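PDB 4ZM4: aminotransferase from Streptomyces pactum, which belongs to the class-III aminotransferases, a family of enzymes that use pyridoxal-5'-phosphate as cofactor. Local coordinates for residues V114-F119 against G292-M297. The protein carries 1 engineered substitution. Sequence-based numbering, arbitrary orientation.
Sequences VEQVRF and GRRHAM
Glu115 and Gln116 both turn their backbone amides to the carbonyl oxygen of Gly292, which thus accepts two hydrogen bonds. The bond from Gln116 N to Gly292 O (3.1 Å) runs nearly in line with the C=O, whereas Glu115 N, 2.9 Å from Gly292 O, comes from 61° out of the carbonyl plane. Gly292 N returns a bond to Gln116 O (3.2 Å), making Gln116 and Gly292 an antiparallel hydrogen-bonded pair. Two residues facing one define a classic beta bulge; it lies where strand 116-120, outermost in this chain's seven-stranded mixed sheet, meets strand 288-292, in the large-domain sheet of the fold-type I PLP-dependent enzymes.

Charge pairing is centred on Glu115. Its side chain, with CG anti to the carbonyl carbon (chi1 -64°) and extended beyond it, carries the carboxylate between two arginines, one at each oxygen. Glu115 OE2 meets Arg293 NH1 (3.0 Å) at the in-plane edge of the guanidinium, with the carboxylate and guanidinium planes 81° apart; Arg293 NE also pairs with Glu271. Glu115 OE1 takes Arg294 N on its anti lone pair (3.2 Å) and forms a longer salt bridge to Arg294 NE (3.5 Å).

Gln116 CG lies over one face of the Arg294 guanidinium, offset toward its rim, and a water joins Gln116 OE1 to Arg294 O. Met297, its chain doubly bent, lays CE against the strand backbone, 3.8 Å from Gln116 O and close to Val117 CA. On strand 116-120, Arg118 reaches Ala26 O and Ser32 of the second subunit.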
loop_
_atom_site.group_PDB
_atom_site.type_symbol
_atom_site.label_atom_id
_atom_site.label_comp_id
_atom_site.label_asym_id
_atom_site.label_seq_id
_atom_site.Cartn_x
_atom_site.Cartn_y
_atom_site.Cartn_z
ATOM N N VAL B 114 18.375 -1.203 12.826
ATOM C CA VAL B 114 17.371 -0.149 12.699
ATOM C C VAL B 114 17.290 0.717 13.940
ATOM O O VAL B 114 17.017 0.212 15.034
ATOM C CB VAL B 114 15.963 -0.724 12.430
ATOM C CG1 VAL B 114 14.918 0.387 12.412
ATOM C CG2 VAL B 114 15.939 -1.492 11.121
ATOM N N GLU B 115 17.517 2.015 13.766
ATOM C CA GLU B 115 17.293 3.006 14.823
ATOM C C GLU B 115 16.129 3.956 14.503
ATOM O O GLU B 115 15.486 4.461 15.401
ATOM C CB GLU B 115 18.570 3.805 15.059
ATOM C CG GLU B 115 19.715 2.942 15.567
ATOM C CD GLU B 115 21.046 3.692 15.736
ATOM O OE1 GLU B 115 21.334 4.630 14.982
ATOM O OE2 GLU B 115 21.798 3.327 16.649
ATOM N N GLN B 116 15.893 4.229 13.231
ATOM C CA GLN B 116 14.780 5.066 12.777
ATOM C C GLN B 116 14.105 4.406 11.580
ATOM O O GLN B 116 14.747 3.692 10.794
ATOM C CB GLN B 116 15.283 6.433 12.331
ATOM C CG GLN B 116 15.939 7.248 13.412
ATOM C CD GLN B 116 16.402 8.619 12.902
ATOM O OE1 GLN B 116 17.137 8.722 11.906
ATOM N NE2 GLN B 116 16.024 9.668 13.619
ATOM N N VAL B 117 12.817 4.670 11.418
ATOM C CA VAL B 117 12.050 4.087 10.322
ATOM C C VAL B 117 11.126 5.113 9.704
ATOM O O VAL B 117 10.911 6.193 10.266
ATOM C CB VAL B 117 11.180 2.884 10.793
ATOM C CG1 VAL B 117 12.028 1.758 11.296
ATOM C CG2 VAL B 117 10.198 3.300 11.894
ATOM N N ARG B 118 10.593 4.761 8.534
ATOM C CA ARG B 118 9.364 5.350 8.033
ATOM C C ARG B 118 8.427 4.219 7.655
ATOM O O ARG B 118 8.866 3.131 7.304
ATOM C CB ARG B 118 9.618 6.265 6.868
ATOM C CG ARG B 118 10.213 7.600 7.286
ATOM C CD ARG B 118 9.800 8.710 6.343
ATOM N NE ARG B 118 10.519 9.950 6.571
ATOM C CZ ARG B 118 10.272 11.080 5.912
ATOM N NH1 ARG B 118 9.315 11.133 4.977
ATOM N NH2 ARG B 118 10.968 12.176 6.198
ATOM N N PHE B 119 7.137 4.461 7.835
ATOM C CA PHE B 119 6.117 3.464 7.564
ATOM C C PHE B 119 5.491 3.664 6.193
ATOM O O PHE B 119 5.515 4.763 5.633
ATOM C CB PHE B 119 5.020 3.508 8.618
ATOM C CG PHE B 119 5.492 3.055 9.976
ATOM C CD1 PHE B 119 5.603 1.692 10.255
ATOM C CD2 PHE B 119 5.856 3.973 10.931
ATOM C CE1 PHE B 119 6.061 1.270 11.470
ATOM C CE2 PHE B 119 6.316 3.546 12.142
ATOM C CZ PHE B 119 6.431 2.199 12.416
ATOM N N GLY B 292 16.953 2.174 9.075
ATOM C CA GLY B 292 18.354 1.822 9.320
ATOM C C GLY B 292 18.894 2.647 10.488
ATOM O O GLY B 292 18.119 3.251 11.240
ATOM N N ARG B 293 20.217 2.711 10.612
ATOM C CA ARG B 293 20.829 3.563 11.622
ATOM C C ARG B 293 20.707 5.009 11.194
ATOM O O ARG B 293 20.336 5.290 10.031
ATOM C CB ARG B 293 22.278 3.168 11.842
ATOM C CG ARG B 293 22.381 1.844 12.558
ATOM C CD ARG B 293 23.808 1.474 12.854
ATOM N NE ARG B 293 23.922 0.168 13.512
ATOM C CZ ARG B 293 23.697 -0.080 14.806
ATOM N NH1 ARG B 293 23.294 0.882 15.644
ATOM N NH2 ARG B 293 23.868 -1.315 15.261
ATOM N N ARG B 294 21.008 5.928 12.120
ATOM C CA ARG B 294 20.784 7.366 11.856
ATOM C C ARG B 294 21.538 7.887 10.649
ATOM O O ARG B 294 21.018 8.681 9.890
ATOM C CB ARG B 294 21.106 8.225 13.074
ATOM C CG ARG B 294 20.045 8.162 14.181
ATOM C CD ARG B 294 20.592 7.872 15.554
ATOM N NE ARG B 294 19.656 7.260 16.474
ATOM C CZ ARG B 294 18.548 7.826 16.940
ATOM N NH1 ARG B 294 18.187 9.059 16.571
ATOM N NH2 ARG B 294 17.781 7.120 17.745
ATOM N N HIS B 295 22.742 7.367 10.426
ATOM C CA HIS B 295 23.526 7.791 9.278
ATOM C C HIS B 295 22.813 7.449 7.950
ATOM O O HIS B 295 22.584 8.315 7.127
ATOM C CB HIS B 295 24.959 7.211 9.301
ATOM C CG HIS B 295 25.886 7.919 8.342
ATOM N ND1 HIS B 295 26.327 7.371 7.154
ATOM C CD2 HIS B 295 26.371 9.183 8.366
ATOM C CE1 HIS B 295 27.074 8.250 6.508
ATOM N NE2 HIS B 295 27.107 9.362 7.219
ATOM N N ALA B 296 22.426 6.196 7.782
ATOM C CA ALA B 296 21.742 5.750 6.553
ATOM C C ALA B 296 20.403 6.466 6.347
ATOM O O ALA B 296 19.973 6.645 5.202
ATOM C CB ALA B 296 21.541 4.243 6.568
ATOM N N MET B 297 19.750 6.874 7.442
ATOM C CA MET B 297 18.442 7.534 7.361
ATOM C C MET B 297 18.490 9.064 7.326
ATOM O O MET B 297 17.448 9.707 7.446
ATOM C CB MET B 297 17.549 7.072 8.532
ATOM C CG MET B 297 17.206 5.586 8.479
ATOM S SD MET B 297 16.187 5.253 7.024
ATOM C CE MET B 297 14.582 5.763 7.654
HETATM O O HOH W 1 16.438 4.274 17.797
HETATM O O HOH W 2 18.941 9.960 10.505
#